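Local structure of putative peptidase (Parabacteroides merdae, 4L8K) at residues D30-W33 with D34-Y37; D46-N49 with Q50-F54; N98-G101 with T102-I106; D166-A169 with S170-E174; N226-V229 with N230-L234. The protein probably hydrolyses peptide bonds as a serine peptidase of family S41, related to tricorn-type and C-terminal processing proteases. All coordinates share one frame; numbering follows the deposited sequence. Where two conformers were deposited one is given.

Interaction 1 of 5, residues D30-W33 with D34-Y37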
loop_
_atom_site.group_PDB
_atom_site.type_symbol
_atom_site.label_atom_id
_atom_site.label_comp_id
_atom_site.label_asym_id
_atom_site.label_seq_id
_atom_site.Cartn_x
_atom_site.Cartn_y
_atom_site.Cartn_z
ATOM N N ASP A 30 -1.641 4.427 21.349
ATOM C CA ASP A 30 -2.246 4.698 22.647
ATOM C C ASP A 30 -1.519 4.006 23.803
ATOM O O ASP A 30 -1.719 4.413 24.944
ATOM C CB ASP A 30 -3.752 4.329 22.686
ATOM C CG ASP A 30 -4.199 3.056 21.983
ATOM O OD1 ASP A 30 -3.702 1.964 22.355
ATOM O OD2 ASP A 30 -5.135 3.136 21.157
ATOM N N VAL A 31 -0.715 2.963 23.537
ATOM C CA VAL A 31 0.021 2.266 24.598
ATOM C C VAL A 31 1.402 2.886 24.811
ATOM O O VAL A 31 1.948 3.542 23.917
ATOM C CB VAL A 31 0.154 0.723 24.401
ATOM C CG1 VAL A 31 -1.192 0.018 24.527
ATOM C CG2 VAL A 31 0.858 0.358 23.095
ATOM N N ASP A 32 1.952 2.645 26.013
ATOM C CA ASP A 32 3.299 2.979 26.457
ATOM C C ASP A 32 4.058 1.650 26.490
ATOM O O ASP A 32 3.616 0.708 27.163
ATOM C CB ASP A 32 3.264 3.682 27.833
ATOM C CG ASP A 32 4.596 4.161 28.424
ATOM O OD1 ASP A 32 5.665 3.668 27.988
ATOM O OD2 ASP A 32 4.565 4.982 29.371
ATOM N N TRP A 33 5.178 1.566 25.747
ATOM C CA TRP A 33 5.972 0.348 25.614
ATOM C C TRP A 33 6.631 -0.085 26.935
ATOM O O TRP A 33 6.887 -1.277 27.107
ATOM C CB TRP A 33 7.007 0.480 24.485
ATOM C CG TRP A 33 7.489 -0.841 23.949
ATOM C CD1 TRP A 33 8.785 -1.264 23.867
ATOM C CD2 TRP A 33 6.685 -1.897 23.391
ATOM N NE1 TRP A 33 8.843 -2.517 23.301
ATOM C CE2 TRP A 33 7.567 -2.934 23.002
ATOM C CE3 TRP A 33 5.303 -2.053 23.145
ATOM C CZ2 TRP A 33 7.109 -4.136 22.440
ATOM C CZ3 TRP A 33 4.854 -3.222 22.547
ATOM C CH2 TRP A 33 5.751 -4.251 22.205
ATOM N N ASP A 34 6.838 0.847 27.885
ATOM C CA ASP A 34 7.375 0.532 29.214
ATOM C C ASP A 34 6.325 -0.180 30.071
ATOM O O ASP A 34 6.683 -1.081 30.829
ATOM C CB ASP A 34 7.868 1.806 29.929
ATOM C CG ASP A 34 9.217 2.339 29.470
ATOM O OD1 ASP A 34 10.026 1.543 28.940
ATOM O OD2 ASP A 34 9.485 3.544 29.691
ATOM N N ASP A 35 5.033 0.217 29.950
ATOM C CA ASP A 35 3.919 -0.413 30.678
ATOM C C ASP A 35 3.616 -1.785 30.078
ATOM O O ASP A 35 3.141 -2.667 30.793
ATOM C CB ASP A 35 2.639 0.455 30.676
ATOM C CG ASP A 35 2.784 1.891 31.175
ATOM O OD1 ASP A 35 3.734 2.166 31.958
ATOM O OD2 ASP A 35 1.927 2.737 30.810
ATOM N N VAL A 36 3.888 -1.950 28.757
ATOM C CA VAL A 36 3.752 -3.215 28.027
ATOM C C VAL A 36 4.820 -4.173 28.598
ATOM O O VAL A 36 4.526 -5.354 28.848
ATOM C CB VAL A 36 3.850 -3.026 26.473
ATOM C CG1 VAL A 36 4.128 -4.345 25.761
ATOM C CG2 VAL A 36 2.579 -2.382 25.914
ATOM N N TYR A 37 6.043 -3.644 28.865
ATOM C CA TYR A 37 7.091 -4.461 29.476
ATOM C C TYR A 37 6.642 -4.953 30.867
ATOM O O TYR A 37 6.745 -6.141 31.135
ATOM C CB TYR A 37 8.441 -3.718 29.593
ATOM C CG TYR A 37 9.504 -4.576 30.245
ATOM C CD1 TYR A 37 10.281 -5.449 29.489
ATOM C CD2 TYR A 37 9.665 -4.589 31.631
ATOM C CE1 TYR A 37 11.214 -6.296 30.092
ATOM C CE2 TYR A 37 10.583 -5.443 32.249
ATOM C CZ TYR A 37 11.370 -6.279 31.473
ATOM O OH TYR A 37 12.290 -7.096 32.087
#
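Trp33 and Val36 make the apolar side of this helix start: Val36 CG1 sits over one face of the indole, 3.8 Å from the centroid of its six-membered ring, a CH-pi contact displaced toward the rim. A first torsion of -158°, which turns CG of Trp33 away from its own backbone N, puts one indole face against Val36 CG1. Val36 CG2 touches Val31 CB at 4.2 Å. Outside the turn, Trp16 stacks on the Trp33 ring, and Met60 of helix 50-61 touches both Trp33 and Val36, so this side faces the helical bundle of the tricorn C1-like region. Among the polar contacts, Asp32 is the N-cap of helix 33-43. Its OD1 accepts from Asp34 N at 3.1 Å, the N-H arriving from above the carboxylate plane, 40° out of it. Asp32 O takes Val36 N at 3.1 Å, and Trp33 O takes Tyr37 N. Three carboxylates gather on the exposed side: Asp32 OD2 lies 3.8 Å from Asp35 OD2, and Asp32 OD1 is 4.2 Å from Asp34 OD2. Such like charges should repel, a cost that the positive end of the helix dipole probably offsets.

Interaction 2 of 5, residues D46-N49 with Q50-F54; sequences DTMN and QYELF
Glu52 reaches back along the first turn of helix 50-61 to the residues before it, and its side chain can be followed outward. CB lies 3.7 Å from Asn49 OD1 and also borders the CB and CG of Met48, a selenomethionine. With CG anti to the carbonyl carbon (chi1 -66°) and the chain extended beyond it, the carboxylate is carried back toward the helix start. CG comes within 3.4 Å of Asn49 OD1, and the carboxylate lies over the amide of the same asparagine, the two planes stacked and 19° apart. At the tip OE1 accepts from Asn49 N at 3.0 Å in a fairly straight bond of 165°, the N-H coming from above the carboxylate plane; OE1 also lies 3.3 Å from Met48 CA. Glu52 OE2 is left near Asn49 ND2, at 3.5 Å. The return bond runs from Glu52 N to Asn49 OD1, 2.9 Å long and nearly along the C=O axis, which completes a capping box. Tyr51 N gives a weaker bond to the same OD1, and Leu53 N binds Asn49 O as the first helical backbone bond. Farther along, Phe54 and Tyr51 meet Phe75. The reciprocal pair satisfies N-H groups that have no preceding helical turn, and the Glu52 carboxylate, lying at the helix start, is probably stabilised in its charged form.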
loop_
_atom_site.group_PDB
_atom_site.type_symbol
_atom_site.label_atom_id
_atom_site.label_comp_id
_atom_site.label_asym_id
_atom_site.label_seq_id
_atom_site.Cartn_x
_atom_site.Cartn_y
_atom_site.Cartn_z
ATOM N N ASP A 46 9.341 -19.137 32.470
ATOM C CA ASP A 46 10.231 -20.105 31.818
ATOM C C ASP A 46 9.631 -21.530 31.739
ATOM O O ASP A 46 10.183 -22.375 31.027
ATOM C CB ASP A 46 11.608 -20.123 32.503
ATOM C CG ASP A 46 12.548 -19.034 31.993
ATOM O OD1 ASP A 46 12.251 -18.431 30.933
ATOM O OD2 ASP A 46 13.595 -18.798 32.641
ATOM N N THR A 47 8.472 -21.772 32.390
ATOM C CA THR A 47 7.772 -23.061 32.343
ATOM C C THR A 47 6.863 -23.156 31.118
ATOM O O THR A 47 6.332 -24.228 30.829
ATOM C CB THR A 47 6.981 -23.290 33.630
ATOM O OG1 THR A 47 6.102 -22.173 33.824
ATOM C CG2 THR A 47 7.894 -23.487 34.841
HETATM N N MSE A 48 6.672 -22.039 30.394
HETATM C CA MSE A 48 5.848 -22.025 29.180
HETATM C C MSE A 48 6.467 -22.868 28.099
HETATM O O MSE A 48 7.699 -22.870 27.974
HETATM C CB MSE A 48 5.709 -20.604 28.628
HETATM C CG MSE A 48 4.794 -19.729 29.430
HETATM SE SE MSE A 48 4.811 -17.970 28.644
HETATM C CE MSE A 48 3.010 -17.553 29.063
ATOM N N ASN A 49 5.627 -23.530 27.288
ATOM C CA ASN A 49 6.101 -24.264 26.116
ATOM C C ASN A 49 6.181 -23.240 24.950
ATOM O O ASN A 49 5.755 -22.087 25.131
ATOM C CB ASN A 49 5.209 -25.475 25.814
ATOM C CG ASN A 49 3.798 -25.170 25.363
ATOM O OD1 ASN A 49 3.517 -24.191 24.680
ATOM N ND2 ASN A 49 2.876 -26.057 25.672
ATOM N N GLN A 50 6.723 -23.637 23.788
ATOM C CA GLN A 50 6.917 -22.718 22.644
ATOM C C GLN A 50 5.605 -22.119 22.088
ATOM O O GLN A 50 5.634 -21.019 21.541
ATOM C CB GLN A 50 7.689 -23.408 21.503
ATOM C CG GLN A 50 6.916 -24.544 20.817
ATOM C CD GLN A 50 7.823 -25.387 19.971
ATOM O OE1 GLN A 50 8.614 -24.891 19.173
ATOM N NE2 GLN A 50 7.749 -26.685 20.141
ATOM N N TYR A 51 4.476 -22.838 22.225
ATOM C CA TYR A 51 3.174 -22.389 21.719
ATOM C C TYR A 51 2.571 -21.314 22.616
ATOM O O TYR A 51 2.014 -20.345 22.114
ATOM C CB TYR A 51 2.225 -23.596 21.599
ATOM C CG TYR A 51 2.791 -24.693 20.724
ATOM C CD1 TYR A 51 2.878 -24.535 19.340
ATOM C CD2 TYR A 51 3.267 -25.877 21.277
ATOM C CE1 TYR A 51 3.414 -25.539 18.530
ATOM C CE2 TYR A 51 3.780 -26.896 20.475
ATOM C CZ TYR A 51 3.856 -26.722 19.103
ATOM O OH TYR A 51 4.361 -27.730 18.313
ATOM N N GLU A 52 2.684 -21.496 23.943
ATOM C CA GLU A 52 2.212 -20.529 24.940
ATOM C C GLU A 52 3.019 -19.226 24.827
ATOM O O GLU A 52 2.445 -18.136 24.876
ATOM C CB GLU A 52 2.335 -21.129 26.347
ATOM C CG GLU A 52 1.403 -22.316 26.549
ATOM C CD GLU A 52 1.754 -23.275 27.677
ATOM O OE1 GLU A 52 2.859 -23.159 28.256
ATOM O OE2 GLU A 52 0.929 -24.171 27.964
ATOM N N LEU A 53 4.355 -19.346 24.653
ATOM C CA LEU A 53 5.252 -18.210 24.478
ATOM C C LEU A 53 4.872 -17.451 23.197
ATOM O O LEU A 53 4.769 -16.223 23.218
ATOM C CB LEU A 53 6.744 -18.681 24.429
ATOM C CG LEU A 53 7.783 -17.561 24.143
ATOM C CD1 LEU A 53 7.867 -16.572 25.302
ATOM C CD2 LEU A 53 9.139 -18.132 23.821
ATOM N N PHE A 54 4.641 -18.193 22.093
ATOM C CA PHE A 54 4.280 -17.600 20.816
ATOM C C PHE A 54 2.962 -16.794 20.928
ATOM O O PHE A 54 2.885 -15.668 20.431
ATOM C CB PHE A 54 4.201 -18.660 19.689
ATOM C CG PHE A 54 3.986 -18.036 18.314
ATOM C CD1 PHE A 54 2.718 -17.729 17.872
ATOM C CD2 PHE A 54 5.066 -17.727 17.488
ATOM C CE1 PHE A 54 2.530 -17.096 16.646
ATOM C CE2 PHE A 54 4.866 -17.104 16.244
ATOM C CZ PHE A 54 3.602 -16.811 15.833
#

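Interaction 3 of 5, residues N98-G101 with T102-I106; sequences NYLG and TDYKI
This is a local packing contact round the turn that leads from helix 93-100 into edge strand 105-107, and it joins Leu100 at the helix end to Tyr104 just before the strand. Leu100 CD2 touches Tyr104 CB at 3.8 Å, and Leu100 CB approaches CD2 of the ring at the same distance, the two side chains running slantwise to each other. Tyr104 takes a first torsion of 62°, which sets CG between its backbone N and carbonyl carbon and swings the ring back so that its edge meets the turn. Two carbonyl oxygens then lie at that edge, in the ring plane: Gly101 O is 3.3 Å from Tyr104 CD2, and Leu100 O is 3.5 Å from that carbon. Gly101 turns the chain with a positive phi of 60°, a conformation that a residue without a side chain adopts easily. Asp103 OD1 turns toward the helix end but finds its partner outside the turn, in a salt bridge with Lys113; the same lysine makes weak bonds to the carbonyl oxygens of Tyr99 and Leu100. Lys111, on neighbouring strand 110-115, touches both Leu100 and Tyr104. Glycine with positive phi right after the last helical residue is a common C-terminal helix stop, here feeding the edge of the seven-stranded mixed sheet.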
loop_
_atom_site.group_PDB
_atom_site.type_symbol
_atom_site.label_atom_id
_atom_site.label_comp_id
_atom_site.label_asym_id
_atom_site.label_seq_id
_atom_site.Cartn_x
_atom_site.Cartn_y
_atom_site.Cartn_z
ATOM N N ASN A 98 -16.744 -8.925 -15.152
ATOM C CA ASN A 98 -17.778 -8.319 -15.991
ATOM C C ASN A 98 -17.246 -7.148 -16.830
ATOM O O ASN A 98 -17.855 -6.797 -17.837
ATOM C CB ASN A 98 -18.957 -7.862 -15.143
ATOM C CG ASN A 98 -19.679 -8.999 -14.489
ATOM O OD1 ASN A 98 -19.581 -10.142 -14.922
ATOM N ND2 ASN A 98 -20.413 -8.711 -13.423
ATOM N N TYR A 99 -16.134 -6.554 -16.417
ATOM C CA TYR A 99 -15.479 -5.438 -17.088
ATOM C C TYR A 99 -14.327 -5.926 -17.949
ATOM O O TYR A 99 -14.200 -5.498 -19.100
ATOM C CB TYR A 99 -14.982 -4.389 -16.067
ATOM C CG TYR A 99 -16.115 -3.761 -15.278
ATOM C CD1 TYR A 99 -16.621 -4.377 -14.134
ATOM C CD2 TYR A 99 -16.720 -2.581 -15.706
ATOM C CE1 TYR A 99 -17.704 -3.837 -13.440
ATOM C CE2 TYR A 99 -17.782 -2.013 -14.997
ATOM C CZ TYR A 99 -18.277 -2.652 -13.870
ATOM O OH TYR A 99 -19.334 -2.121 -13.170
ATOM N N LEU A 100 -13.487 -6.814 -17.410
ATOM C CA LEU A 100 -12.366 -7.341 -18.180
ATOM C C LEU A 100 -12.806 -8.396 -19.199
ATOM O O LEU A 100 -12.226 -8.459 -20.276
ATOM C CB LEU A 100 -11.259 -7.910 -17.254
ATOM C CG LEU A 100 -10.362 -6.864 -16.550
ATOM C CD1 LEU A 100 -9.480 -7.510 -15.512
ATOM C CD2 LEU A 100 -9.536 -6.061 -17.556
ATOM N N GLY A 101 -13.820 -9.193 -18.877
ATOM C CA GLY A 101 -14.282 -10.279 -19.737
ATOM C C GLY A 101 -13.195 -11.314 -19.990
ATOM O O GLY A 101 -12.348 -11.577 -19.121
ATOM N N THR A 102 -13.154 -11.844 -21.218
ATOM C CA THR A 102 -12.145 -12.826 -21.606
ATOM C C THR A 102 -11.206 -12.269 -22.684
ATOM O O THR A 102 -10.181 -12.890 -22.970
ATOM C CB THR A 102 -12.819 -14.137 -22.094
ATOM O OG1 THR A 102 -13.609 -13.863 -23.261
ATOM C CG2 THR A 102 -13.641 -14.835 -20.989
ATOM N N ASP A 103 -11.566 -11.119 -23.290
ATOM C CA ASP A 103 -10.840 -10.515 -24.409
ATOM C C ASP A 103 -9.932 -9.333 -23.979
ATOM O O ASP A 103 -9.524 -8.528 -24.827
ATOM C CB ASP A 103 -11.852 -10.039 -25.475
ATOM C CG ASP A 103 -12.898 -9.059 -24.952
ATOM O OD1 ASP A 103 -12.990 -8.889 -23.697
ATOM O OD2 ASP A 103 -13.685 -8.533 -25.781
ATOM N N TYR A 104 -9.621 -9.225 -22.681
ATOM C CA TYR A 104 -8.732 -8.179 -22.180
ATOM C C TYR A 104 -7.283 -8.479 -22.643
ATOM O O TYR A 104 -6.959 -9.617 -22.982
ATOM C CB TYR A 104 -8.815 -8.063 -20.657
ATOM C CG TYR A 104 -8.396 -9.319 -19.916
ATOM C CD1 TYR A 104 -7.057 -9.549 -19.587
ATOM C CD2 TYR A 104 -9.339 -10.272 -19.526
ATOM C CE1 TYR A 104 -6.666 -10.710 -18.920
ATOM C CE2 TYR A 104 -8.961 -11.435 -18.857
ATOM C CZ TYR A 104 -7.621 -11.648 -18.555
ATOM O OH TYR A 104 -7.223 -12.775 -17.876
ATOM N N LYS A 105 -6.436 -7.467 -22.664
ATOM C CA LYS A 105 -5.064 -7.637 -23.123
ATOM C C LYS A 105 -4.139 -7.844 -21.942
ATOM O O LYS A 105 -4.428 -7.349 -20.853
ATOM C CB LYS A 105 -4.619 -6.408 -23.939
ATOM C CG LYS A 105 -5.642 -5.829 -24.928
ATOM C CD LYS A 105 -5.777 -6.680 -26.143
ATOM C CE LYS A 105 -6.526 -5.930 -27.208
ATOM N NZ LYS A 105 -6.834 -6.806 -28.365
ATOM N N ILE A 106 -3.015 -8.574 -22.156
ATOM C CA ILE A 106 -2.013 -8.861 -21.115
ATOM C C ILE A 106 -0.657 -8.277 -21.539
ATOM O O ILE A 106 -0.112 -8.686 -22.548
ATOM C CB ILE A 106 -1.912 -10.385 -20.794
ATOM C CG1 ILE A 106 -3.229 -10.902 -20.196
ATOM C CG2 ILE A 106 -0.707 -10.666 -19.857
ATOM C CD1 ILE A 106 -3.379 -12.452 -20.180
#

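Interaction 4 of 5, residues D166-A169 with S170-E174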
loop_
_atom_site.group_PDB
_atom_site.type_symbol
_atom_site.label_atom_id
_atom_site.label_comp_id
_atom_site.label_asym_id
_atom_site.label_seq_id
_atom_site.Cartn_x
_atom_site.Cartn_y
_atom_site.Cartn_z
ATOM N N ASP A 166 8.367 3.004 -9.590
ATOM C CA ASP A 166 9.017 4.175 -10.204
ATOM C C ASP A 166 8.834 4.224 -11.712
ATOM O O ASP A 166 8.622 5.305 -12.257
ATOM C CB ASP A 166 10.529 4.195 -9.893
ATOM C CG ASP A 166 10.925 5.100 -8.747
ATOM O OD1 ASP A 166 10.240 5.069 -7.696
ATOM O OD2 ASP A 166 11.952 5.782 -8.868
ATOM N N ARG A 167 8.922 3.070 -12.393
ATOM C CA ARG A 167 8.785 2.970 -13.850
ATOM C C ARG A 167 7.371 3.357 -14.306
ATOM O O ARG A 167 7.241 4.072 -15.291
ATOM C CB ARG A 167 9.132 1.541 -14.318
ATOM C CG ARG A 167 9.104 1.359 -15.827
ATOM C CD ARG A 167 9.464 -0.056 -16.192
ATOM N NE ARG A 167 10.913 -0.278 -16.119
ATOM C CZ ARG A 167 11.517 -1.462 -16.184
ATOM N NH1 ARG A 167 10.805 -2.578 -16.330
ATOM N NH2 ARG A 167 12.826 -1.546 -16.069
ATOM N N ILE A 168 6.326 2.906 -13.596
ATOM C CA ILE A 168 4.945 3.264 -13.959
ATOM C C ILE A 168 4.685 4.750 -13.615
ATOM O O ILE A 168 4.309 5.497 -14.504
ATOM C CB ILE A 168 3.880 2.318 -13.336
ATOM C CG1 ILE A 168 4.054 0.884 -13.872
ATOM C CG2 ILE A 168 2.463 2.816 -13.630
ATOM C CD1 ILE A 168 3.537 -0.191 -12.854
ATOM N N ALA A 169 4.949 5.181 -12.362
ATOM C CA ALA A 169 4.704 6.561 -11.897
ATOM C C ALA A 169 5.374 7.625 -12.763
ATOM O O ALA A 169 4.768 8.677 -12.994
ATOM C CB ALA A 169 5.150 6.718 -10.454
ATOM N N SER A 170 6.602 7.353 -13.248
ATOM C CA SER A 170 7.386 8.287 -14.068
ATOM C C SER A 170 6.718 8.601 -15.445
ATOM O O SER A 170 7.054 9.618 -16.058
ATOM C CB SER A 170 8.818 7.785 -14.245
ATOM O OG SER A 170 8.856 6.616 -15.044
ATOM N N ARG A 171 5.724 7.779 -15.872
ATOM C CA ARG A 171 4.955 7.958 -17.104
ATOM C C ARG A 171 3.859 9.018 -16.964
ATOM O O ARG A 171 3.260 9.398 -17.959
ATOM C CB ARG A 171 4.311 6.634 -17.549
ATOM C CG ARG A 171 5.306 5.516 -17.867
ATOM C CD ARG A 171 6.257 5.917 -18.985
ATOM N NE ARG A 171 7.049 4.788 -19.463
ATOM C CZ ARG A 171 6.797 4.116 -20.578
ATOM N NH1 ARG A 171 5.804 4.483 -21.369
ATOM N NH2 ARG A 171 7.561 3.090 -20.929
ATOM N N PHE A 172 3.614 9.527 -15.756
ATOM C CA PHE A 172 2.542 10.491 -15.524
ATOM C C PHE A 172 3.086 11.872 -15.111
ATOM O O PHE A 172 2.313 12.794 -14.848
ATOM C CB PHE A 172 1.587 9.922 -14.461
ATOM C CG PHE A 172 0.947 8.622 -14.885
ATOM C CD1 PHE A 172 -0.248 8.618 -15.600
ATOM C CD2 PHE A 172 1.542 7.404 -14.585
ATOM C CE1 PHE A 172 -0.821 7.420 -16.035
ATOM C CE2 PHE A 172 0.961 6.203 -15.007
ATOM C CZ PHE A 172 -0.231 6.221 -15.720
ATOM N N LEU A 173 4.408 12.028 -15.130
ATOM C CA LEU A 173 5.100 13.260 -14.754
ATOM C C LEU A 173 5.330 14.169 -15.939
ATOM O O LEU A 173 5.588 13.702 -17.045
ATOM C CB LEU A 173 6.450 12.903 -14.109
ATOM C CG LEU A 173 6.504 12.834 -12.578
ATOM C CD1 LEU A 173 5.586 11.752 -12.026
ATOM C CD2 LEU A 173 7.891 12.551 -12.123
ATOM N N GLU A 174 5.250 15.487 -15.693
ATOM C CA GLU A 174 5.507 16.550 -16.669
ATOM C C GLU A 174 6.932 17.054 -16.483
ATOM O O GLU A 174 7.602 17.468 -17.435
ATOM C CB GLU A 174 4.500 17.700 -16.473
HETATM O O HOH W 1 8.979 4.419 -17.408
#
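The backbone from Asp166 to Phe172 keeps turning as helix 162-169 runs out, Ser170 N bonding to Asp166 O at 3.0 Å, then Arg171 N to Ile168 O and Phe172 N to Ala169 O. In the last two the donor stands well above the carbonyl plane. Ser170 has OG between its backbone N and carbonyl carbon (chi1 68°), which folds the hydroxyl back on the turn behind it, 3.0 Å from Arg167 O and 3.1 Å from Asp166 O; either oxygen could take its proton. Arg171 bends at chi2 so that its NE reaches water 1 at 2.8 Å, in the guanidinium plane; this water in turn donates to Arg167 O at 2.8 Å. The far nitrogens of Arg171 make salt bridges to Asp138 and Glu134, tying the turn to helix 134-143. Phe172 lies alongside Ile168, both pointing the same way, with Ile168 CG2 at the ring edge and 4.0 Å from CE2. Ile168 O also approaches that edge, 3.4 Å from CD2, while Leu173 CD1 comes within 3.3 Å of Ala169 O. The water between Arg171 NE and Arg167 O, together with the two acidic partners, holds the guanidinium in place at the end of the helix, and the carboxylates probably balance most of its charge.

Interaction 5 of 5, residues N226-V229 with N230-L234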
loop_
_atom_site.group_PDB
_atom_site.type_symbol
_atom_site.label_atom_id
_atom_site.label_comp_id
_atom_site.label_asym_id
_atom_site.label_seq_id
_atom_site.Cartn_x
_atom_site.Cartn_y
_atom_site.Cartn_z
ATOM N N ASN A 226 1.382 1.672 -1.635
ATOM C CA ASN A 226 1.124 2.869 -0.836
ATOM C C ASN A 226 2.037 3.985 -1.303
ATOM O O ASN A 226 1.581 5.104 -1.457
ATOM C CB ASN A 226 1.310 2.596 0.674
ATOM C CG ASN A 226 0.767 3.691 1.550
ATOM O OD1 ASN A 226 -0.367 4.136 1.388
ATOM N ND2 ASN A 226 1.560 4.156 2.502
ATOM N N ASP A 227 3.324 3.673 -1.581
ATOM C CA ASP A 227 4.301 4.664 -2.065
ATOM C C ASP A 227 3.956 5.131 -3.476
ATOM O O ASP A 227 4.165 6.298 -3.785
ATOM C CB ASP A 227 5.726 4.093 -2.029
ATOM C CG ASP A 227 6.183 3.572 -0.684
ATOM O OD1 ASP A 227 5.603 3.995 0.359
ATOM O OD2 ASP A 227 7.135 2.780 -0.660
ATOM N N PHE A 228 3.465 4.216 -4.331
ATOM C CA PHE A 228 3.013 4.501 -5.697
ATOM C C PHE A 228 1.820 5.502 -5.640
ATOM O O PHE A 228 1.816 6.507 -6.355
ATOM C CB PHE A 228 2.577 3.178 -6.420
ATOM C CG PHE A 228 1.923 3.397 -7.764
ATOM C CD1 PHE A 228 2.688 3.717 -8.886
ATOM C CD2 PHE A 228 0.543 3.279 -7.916
ATOM C CE1 PHE A 228 2.087 3.917 -10.138
ATOM C CE2 PHE A 228 -0.057 3.498 -9.161
ATOM C CZ PHE A 228 0.720 3.804 -10.267
ATOM N N VAL A 229 0.816 5.198 -4.792
ATOM C CA VAL A 229 -0.372 6.030 -4.608
ATOM C C VAL A 229 0.069 7.428 -4.123
ATOM O O VAL A 229 -0.404 8.434 -4.648
ATOM C CB VAL A 229 -1.386 5.344 -3.653
ATOM C CG1 VAL A 229 -2.470 6.322 -3.186
ATOM C CG2 VAL A 229 -2.034 4.139 -4.350
ATOM N N ASN A 230 1.018 7.472 -3.179
ATOM C CA ASN A 230 1.556 8.705 -2.637
ATOM C C ASN A 230 2.107 9.631 -3.746
ATOM O O ASN A 230 1.896 10.840 -3.682
ATOM C CB ASN A 230 2.646 8.409 -1.627
ATOM C CG ASN A 230 3.255 9.639 -0.977
ATOM O OD1 ASN A 230 2.576 10.585 -0.584
ATOM N ND2 ASN A 230 4.555 9.660 -0.869
ATOM N N VAL A 231 2.813 9.066 -4.732
ATOM C CA VAL A 231 3.387 9.852 -5.823
ATOM C C VAL A 231 2.274 10.288 -6.786
ATOM O O VAL A 231 2.238 11.449 -7.191
ATOM C CB VAL A 231 4.521 9.072 -6.561
ATOM C CG1 VAL A 231 5.090 9.882 -7.735
ATOM C CG2 VAL A 231 5.633 8.674 -5.592
HETATM N N MSE A 232 1.362 9.365 -7.129
HETATM C CA MSE A 232 0.302 9.610 -8.101
HETATM C C MSE A 232 -0.634 10.737 -7.663
HETATM O O MSE A 232 -0.952 11.578 -8.503
HETATM C CB MSE A 232 -0.484 8.320 -8.402
HETATM C CG MSE A 232 0.374 7.264 -9.123
HETATM SE SE MSE A 232 0.877 7.733 -10.956
HETATM C CE MSE A 232 -0.815 7.504 -11.750
ATOM N N ARG A 233 -0.993 10.819 -6.356
ATOM C CA ARG A 233 -1.894 11.864 -5.861
ATOM C C ARG A 233 -1.266 13.259 -5.866
ATOM O O ARG A 233 -1.978 14.234 -5.582
ATOM C CB ARG A 233 -2.470 11.535 -4.461
ATOM C CG ARG A 233 -1.471 11.151 -3.381
ATOM C CD ARG A 233 -0.771 12.328 -2.757
ATOM N NE ARG A 233 -0.055 11.907 -1.552
ATOM C CZ ARG A 233 -0.573 11.970 -0.338
ATOM N NH1 ARG A 233 -1.792 12.455 -0.157
ATOM N NH2 ARG A 233 0.129 11.563 0.710
ATOM N N LEU A 234 0.047 13.383 -6.181
ATOM C CA LEU A 234 0.701 14.696 -6.283
ATOM C C LEU A 234 0.506 15.296 -7.659
ATOM O O LEU A 234 0.823 16.459 -7.866
ATOM C CB LEU A 234 2.230 14.574 -6.032
ATOM C CG LEU A 234 2.721 13.948 -4.718
ATOM C CD1 LEU A 234 4.221 13.772 -4.759
ATOM C CD2 LEU A 234 2.321 14.797 -3.519
#
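Met232, a selenomethionine, lays its CG over one face of the Phe228 ring, 3.8 Å from the centroid and 16° off the normal, in a CH-pi contact one turn along helix 224-232. The chain bends at chi2 (-69°), which brings SE back beside the ring, 4.6 Å from the centroid and oblique to it, a Met-aromatic contact. Phe172 and Val215 also touch Met232, while Ile168, Phe128 and Phe152 gather about the phenylalanine, so the pair lies in the buried layer between this helix and its neighbours. Along the backbone, Met232 N bonds to Phe228 O at 3.0 Å and Arg233 N to Val229 O at 3.0 Å. Nearer the helix end, the guanidinium of Arg233 grips Asn230 OD1 side-on with two nitrogens, NE at 3.1 Å and NH2 at 2.9 Å, the oxygen lying in the guanidinium plane. NE has a further, weak bond to Asn230 O. The helix is the crossover of a beta-alpha-beta unit between strands 213-217 and 238-242, as expected in the ClpP/crotonase fold. Two donors on one amide oxygen should fix the rotation of the Asn230 side chain, while the apolar pair relies on dispersion and the polarisable selenium.

All five contacts are local and lie in series along the chain, so none nests in or crosses another. Interactions 1 and 2 start the consecutive helices 33-43 and 50-61 of the N-terminal tricorn C1-like region, their centres about 22 Å apart and without touching. Interaction 3 closes the turn from helix 93-100 into edge strand 105-107, at one side of the mixed sheet. Interactions 4 and 5 fall within the S41 peptidase range and are the pair that touch: Ile168 CG2 packs on Phe228 CE1 at 3.7 Å, and Phe172 CD2 on Met232 CE at 3.7 Å, which joins the end of helix 162-169 to helix 224-232.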